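Local coordinates for protein putative aldolase (Bacteroides vulgatus ATCC 8482, PDB 3DXI) that is of unknown function but is a putative aldolase with a TIM-barrel fold, probably related to the HMGL-like family, at residues I38-V43 and G127-F132; D102-A107 and K121-M126. All coordinates share one frame; numbering follows the deposited sequence.

Contact 1 of 2, residues I38-V43 and G127-F132; sequences IDYLEV and GFEVGF
Y40 and E129 meet across the inside of the barrel through one short hydrogen bond, from the phenol OH of Y40 to OE1 of E129 at 2.6 Å. The strands that carry them are not neighbours: the CA atoms of Y40 and E129 are 11.7 Å apart, and the two side chains span that gap. OE1 lies in the plane of the tyrosine ring at its edge, 3.3 Å from CE1 of Y40, so the ring presents its rim and not a face to the carboxylate. The hydroxyl arrives on the syn side of E129 OE1, 23° out of the carboxylate plane, and the planes of ring and carboxylate are turned 46° against each other. Both side chains leave the backbone with CG anti to the carbonyl carbon; beyond CG the glutamate runs extended, which carries its carboxylate out to the phenol.

K75, from strand 75-81, one of the two strands between them, closes the cluster: its NZ forms a salt bridge with OE2 of E129 and a hydrogen bond with OH of Y40. Each carboxylate oxygen thus has a partner of its own, which limits rotation of the group, and the lysine charge would be expected to favour the ionised glutamate. F214 packs edge-to-face with the Y40 ring, while M103 of strand 103-108 touches both Y40 and E129. Two residues further along the same strand as Y40, E42 OE1 forms salt bridges with R11 and R105. Two residues before E129, G127 has positive phi and forms a Schellman motif after helix 113-124. Side chains of non-adjacent parallel strands meeting inside the sheet, here near the N-terminal ends of the strands, are characteristic of the closed eight-stranded beta/alpha (TIM) barrel.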
loop_
_atom_site.group_PDB
_atom_site.type_symbol
_atom_site.label_atom_id
_atom_site.label_comp_id
_atom_site.label_asym_id
_atom_site.label_seq_id
_atom_site.Cartn_x
_atom_site.Cartn_y
_atom_site.Cartn_z
ATOM N N ILE A 38 6.187 -14.666 14.745
ATOM C CA ILE A 38 6.702 -15.164 13.467
ATOM C C ILE A 38 7.259 -16.570 13.695
ATOM O O ILE A 38 8.160 -16.776 14.509
ATOM C CB ILE A 38 7.818 -14.253 12.899
ATOM C CG1 ILE A 38 7.210 -12.980 12.303
ATOM C CG2 ILE A 38 8.606 -14.992 11.832
ATOM C CD1 ILE A 38 7.126 -11.821 13.257
ATOM N N ASP A 39 6.722 -17.526 12.945
ATOM C CA ASP A 39 7.073 -18.934 13.072
ATOM C C ASP A 39 8.320 -19.433 12.356
ATOM O O ASP A 39 9.027 -20.299 12.871
ATOM C CB ASP A 39 5.872 -19.759 12.628
ATOM C CG ASP A 39 4.594 -19.292 13.286
ATOM O OD1 ASP A 39 4.416 -19.580 14.484
ATOM O OD2 ASP A 39 3.786 -18.616 12.616
ATOM N N TYR A 40 8.562 -18.905 11.164
ATOM C CA TYR A 40 9.704 -19.294 10.347
ATOM C C TYR A 40 10.551 -18.094 9.968
ATOM O O TYR A 40 10.033 -16.999 9.729
ATOM C CB TYR A 40 9.228 -19.967 9.057
ATOM C CG TYR A 40 8.871 -21.422 9.201
ATOM C CD1 TYR A 40 9.729 -22.414 8.735
ATOM C CD2 TYR A 40 7.671 -21.811 9.794
ATOM C CE1 TYR A 40 9.400 -23.762 8.849
ATOM C CE2 TYR A 40 7.334 -23.155 9.918
ATOM C CZ TYR A 40 8.206 -24.124 9.441
ATOM O OH TYR A 40 7.890 -25.454 9.572
ATOM N N LEU A 41 11.858 -18.317 9.903
ATOM C CA LEU A 41 12.801 -17.280 9.528
ATOM C C LEU A 41 13.700 -17.842 8.430
ATOM O O LEU A 41 14.459 -18.779 8.670
ATOM C CB LEU A 41 13.671 -16.872 10.722
ATOM C CG LEU A 41 13.014 -16.525 12.062
ATOM C CD1 LEU A 41 14.099 -16.154 13.059
ATOM C CD2 LEU A 41 12.032 -15.374 11.889
ATOM N N GLU A 42 13.594 -17.288 7.226
ATOM C CA GLU A 42 14.436 -17.724 6.118
ATOM C C GLU A 42 15.569 -16.713 6.128
ATOM O O GLU A 42 15.417 -15.582 5.664
ATOM C CB GLU A 42 13.669 -17.660 4.807
ATOM C CG GLU A 42 14.448 -18.169 3.626
ATOM C CD GLU A 42 13.582 -18.260 2.404
ATOM O OE1 GLU A 42 13.006 -17.220 2.020
ATOM O OE2 GLU A 42 13.471 -19.367 1.833
ATOM N N VAL A 43 16.707 -17.140 6.663
ATOM C CA VAL A 43 17.864 -16.278 6.847
ATOM C C VAL A 43 18.838 -16.094 5.691
ATOM O O VAL A 43 19.694 -15.203 5.740
ATOM C CB VAL A 43 18.657 -16.744 8.080
ATOM C CG1 VAL A 43 17.738 -16.753 9.309
ATOM C CG2 VAL A 43 19.225 -18.137 7.833
ATOM N N GLY A 127 16.022 -35.467 5.650
ATOM C CA GLY A 127 15.333 -35.092 6.875
ATOM C C GLY A 127 14.888 -33.652 7.030
ATOM O O GLY A 127 14.478 -33.246 8.116
ATOM N N PHE A 128 14.961 -32.882 5.949
ATOM C CA PHE A 128 14.563 -31.478 5.982
ATOM C C PHE A 128 13.099 -31.313 5.594
ATOM O O PHE A 128 12.533 -32.158 4.903
ATOM C CB PHE A 128 15.382 -30.658 4.971
ATOM C CG PHE A 128 16.840 -30.524 5.305
ATOM C CD1 PHE A 128 17.262 -29.685 6.331
ATOM C CD2 PHE A 128 17.798 -31.205 4.560
ATOM C CE1 PHE A 128 18.619 -29.523 6.608
ATOM C CE2 PHE A 128 19.163 -31.054 4.827
ATOM C CZ PHE A 128 19.574 -30.211 5.851
ATOM N N GLU A 129 12.488 -30.225 6.048
ATOM C CA GLU A 129 11.126 -29.901 5.636
ATOM C C GLU A 129 11.413 -29.287 4.262
ATOM O O GLU A 129 12.454 -28.647 4.090
ATOM C CB GLU A 129 10.512 -28.831 6.541
ATOM C CG GLU A 129 9.895 -29.337 7.837
ATOM C CD GLU A 129 9.498 -28.199 8.757
ATOM O OE1 GLU A 129 9.525 -27.031 8.316
ATOM O OE2 GLU A 129 9.153 -28.467 9.920
ATOM N N VAL A 130 10.529 -29.478 3.288
ATOM C CA VAL A 130 10.773 -28.915 1.961
ATOM C C VAL A 130 9.698 -27.934 1.530
ATOM O O VAL A 130 8.506 -28.227 1.621
ATOM C CB VAL A 130 10.875 -30.016 0.880
ATOM C CG1 VAL A 130 11.123 -29.384 -0.493
ATOM C CG2 VAL A 130 11.994 -30.968 1.224
ATOM N N GLY A 131 10.131 -26.766 1.066
ATOM C CA GLY A 131 9.199 -25.758 0.604
ATOM C C GLY A 131 9.386 -25.419 -0.867
ATOM O O GLY A 131 10.514 -25.267 -1.343
ATOM N N PHE A 132 8.278 -25.320 -1.596
ATOM C CA PHE A 132 8.318 -24.967 -3.011
ATOM C C PHE A 132 7.880 -23.507 -3.146
ATOM O O PHE A 132 6.741 -23.171 -2.816
ATOM C CB PHE A 132 7.335 -25.815 -3.843
ATOM C CG PHE A 132 7.766 -27.241 -4.076
ATOM C CD1 PHE A 132 7.697 -27.791 -5.357
ATOM C CD2 PHE A 132 8.170 -28.053 -3.026
ATOM C CE1 PHE A 132 8.023 -29.128 -5.582
ATOM C CE2 PHE A 132 8.497 -29.391 -3.240
ATOM C CZ PHE A 132 8.423 -29.931 -4.518
#

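Contact 2 of 2, residues D102-A107 and K121-M126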
loop_
_atom_site.group_PDB
_atom_site.type_symbol
_atom_site.label_atom_id
_atom_site.label_comp_id
_atom_site.label_asym_id
_atom_site.label_seq_id
_atom_site.Cartn_x
_atom_site.Cartn_y
_atom_site.Cartn_z
ATOM N N ASP A 102 15.718 -26.171 9.617
ATOM C CA ASP A 102 14.480 -26.935 9.587
ATOM C C ASP A 102 13.913 -27.158 8.202
ATOM O O ASP A 102 13.530 -28.275 7.849
ATOM C CB ASP A 102 13.429 -26.233 10.446
ATOM C CG ASP A 102 13.867 -26.097 11.885
ATOM O OD1 ASP A 102 13.871 -27.127 12.594
ATOM O OD2 ASP A 102 14.225 -24.970 12.301
HETATM N N MSE A 103 13.871 -26.092 7.414
HETATM C CA MSE A 103 13.302 -26.171 6.080
HETATM C C MSE A 103 14.188 -25.634 4.973
HETATM O O MSE A 103 14.900 -24.642 5.142
HETATM C CB MSE A 103 11.975 -25.419 6.051
HETATM C CG MSE A 103 11.328 -25.349 4.679
HETATM SE SE MSE A 103 9.775 -24.181 4.696
HETATM C CE MSE A 103 8.450 -25.464 5.326
ATOM N N ILE A 104 14.124 -26.310 3.832
ATOM C CA ILE A 104 14.872 -25.923 2.653
ATOM C C ILE A 104 13.828 -25.475 1.642
ATOM O O ILE A 104 12.997 -26.275 1.208
ATOM C CB ILE A 104 15.647 -27.116 2.051
ATOM C CG1 ILE A 104 16.556 -27.751 3.110
ATOM C CG2 ILE A 104 16.453 -26.648 0.846
ATOM C CD1 ILE A 104 17.599 -26.807 3.704
ATOM N N ARG A 105 13.839 -24.193 1.294
ATOM C CA ARG A 105 12.886 -23.696 0.312
ATOM C C ARG A 105 13.589 -23.652 -1.030
ATOM O O ARG A 105 14.777 -23.349 -1.102
ATOM C CB ARG A 105 12.395 -22.305 0.675
ATOM C CG ARG A 105 11.630 -22.241 1.970
ATOM C CD ARG A 105 11.254 -20.808 2.223
ATOM N NE ARG A 105 9.857 -20.548 1.956
ATOM C CZ ARG A 105 9.349 -19.338 1.763
ATOM N NH1 ARG A 105 10.126 -18.264 1.787
ATOM N NH2 ARG A 105 8.048 -19.204 1.598
ATOM N N ILE A 106 12.847 -23.960 -2.086
ATOM C CA ILE A 106 13.400 -23.981 -3.433
ATOM C C ILE A 106 12.734 -22.930 -4.312
ATOM O O ILE A 106 11.513 -22.924 -4.449
ATOM C CB ILE A 106 13.182 -25.369 -4.072
ATOM C CG1 ILE A 106 13.685 -26.456 -3.110
ATOM C CG2 ILE A 106 13.901 -25.450 -5.409
ATOM C CD1 ILE A 106 13.345 -27.876 -3.529
ATOM N N ALA A 107 13.530 -22.036 -4.894
ATOM C CA ALA A 107 12.986 -21.016 -5.791
ATOM C C ALA A 107 12.829 -21.732 -7.120
ATOM O O ALA A 107 13.815 -22.122 -7.740
ATOM C CB ALA A 107 13.949 -19.843 -5.929
ATOM N N LYS A 121 12.525 -34.426 -3.671
ATOM C CA LYS A 121 12.516 -35.805 -3.205
ATOM C C LYS A 121 13.832 -36.143 -2.513
ATOM O O LYS A 121 13.841 -36.749 -1.439
ATOM C CB LYS A 121 12.283 -36.744 -4.391
ATOM C CG LYS A 121 11.801 -38.128 -4.009
ATOM C CD LYS A 121 11.175 -38.816 -5.217
ATOM C CE LYS A 121 10.430 -40.081 -4.817
ATOM N NZ LYS A 121 9.579 -40.580 -5.938
ATOM N N ALA A 122 14.946 -35.740 -3.122
ATOM C CA ALA A 122 16.264 -36.000 -2.546
ATOM C C ALA A 122 16.466 -35.240 -1.228
ATOM O O ALA A 122 17.032 -35.772 -0.275
ATOM C CB ALA A 122 17.357 -35.616 -3.547
ATOM N N ILE A 123 16.008 -33.994 -1.180
ATOM C CA ILE A 123 16.145 -33.186 0.032
ATOM C C ILE A 123 15.346 -33.810 1.177
ATOM O O ILE A 123 15.755 -33.765 2.337
ATOM C CB ILE A 123 15.640 -31.738 -0.199
ATOM C CG1 ILE A 123 16.541 -31.020 -1.209
ATOM C CG2 ILE A 123 15.618 -30.976 1.116
ATOM C CD1 ILE A 123 16.064 -29.622 -1.574
ATOM N N LYS A 124 14.210 -34.408 0.839
ATOM C CA LYS A 124 13.356 -35.021 1.846
ATOM C C LYS A 124 14.012 -36.221 2.531
ATOM O O LYS A 124 13.770 -36.476 3.713
ATOM C CB LYS A 124 12.027 -35.442 1.223
ATOM C CG LYS A 124 10.878 -35.414 2.206
ATOM C CD LYS A 124 10.583 -33.980 2.638
ATOM C CE LYS A 124 9.653 -33.951 3.833
ATOM N NZ LYS A 124 8.427 -34.746 3.555
ATOM N N THR A 125 14.844 -36.959 1.801
ATOM C CA THR A 125 15.518 -38.114 2.387
ATOM C C THR A 125 16.605 -37.674 3.370
ATOM O O THR A 125 17.123 -38.484 4.140
ATOM C CB THR A 125 16.155 -39.019 1.297
ATOM O OG1 THR A 125 17.118 -38.269 0.549
ATOM C CG2 THR A 125 15.093 -39.543 0.353
HETATM N N MSE A 126 16.948 -36.389 3.347
HETATM C CA MSE A 126 17.967 -35.866 4.253
HETATM C C MSE A 126 17.347 -35.386 5.566
HETATM O O MSE A 126 18.048 -34.947 6.482
HETATM C CB MSE A 126 18.757 -34.741 3.573
HETATM C CG MSE A 126 19.587 -35.231 2.382
HETATM SE SE MSE A 126 20.621 -33.867 1.446
HETATM C CE MSE A 126 21.938 -33.525 2.809
#
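I104, I106 and I123 share one first torsion, with CG1 anti to the carbonyl carbon and CG2 anti to the backbone N. In I106 and I123 the chain then extends through CG1 to CD1, so that these two methyls reach toward each other tip to tip. I104 instead folds back at its second torsion (chi2 -60°) and offers CG2 and the flank of its chain. The contact lies within a beta-alpha-beta unit of the TIM barrel, where helix 113-124 packs on the outside of strand 103-108 before the chain enters strand 129-134.

I123 makes the contact from the helix side, and both of its branches are used. CD1 of I123 stands against two residues of the strand, 3.9 Å from CG2 of I104 and 3.8 Å from CD1 of I106. Its shorter branch, CG2, rests on the side of I104, with CG1 of I104 3.9 Å away. All three residues are buried, and the interface between the segments is purely apolar. The alternation of the strand sorts its residues: I104 and I106 point toward the helix, M103 and R105 away from it, and R105 forms a salt bridge with D216. L94 of helix 90-94 and F128, just before strand 129-134, each touch both I104 and I123.

Near the C-terminal end of the helix, the T125 side chain turns back onto the backbone: OG1 donates to the carbonyl O of A122 at 2.6 Å, tilted 24° from the carbonyl plane.

In the fold
The centres of the two contacts are about 9 Å apart, on the same side of the chain's centre. Along the chain the order is 38-43, 102-107, 121-126, 127-132, so both halves of contact 2 fall between those of contact 1. Strands 103-108 and 129-134 are neighbours in the barrel sheet and join the contacts directly, with probable backbone hydrogen bonds from E129 N to D102 O and from I106 N to G131 O. Contact 1 belongs to the barrel interior, contact 2 to the layer between sheet and outer helices; strands 103-108 and 129-134, hydrogen-bonded to each other, thus connect a polar cluster inside the barrel with the apolar packing on its outer side.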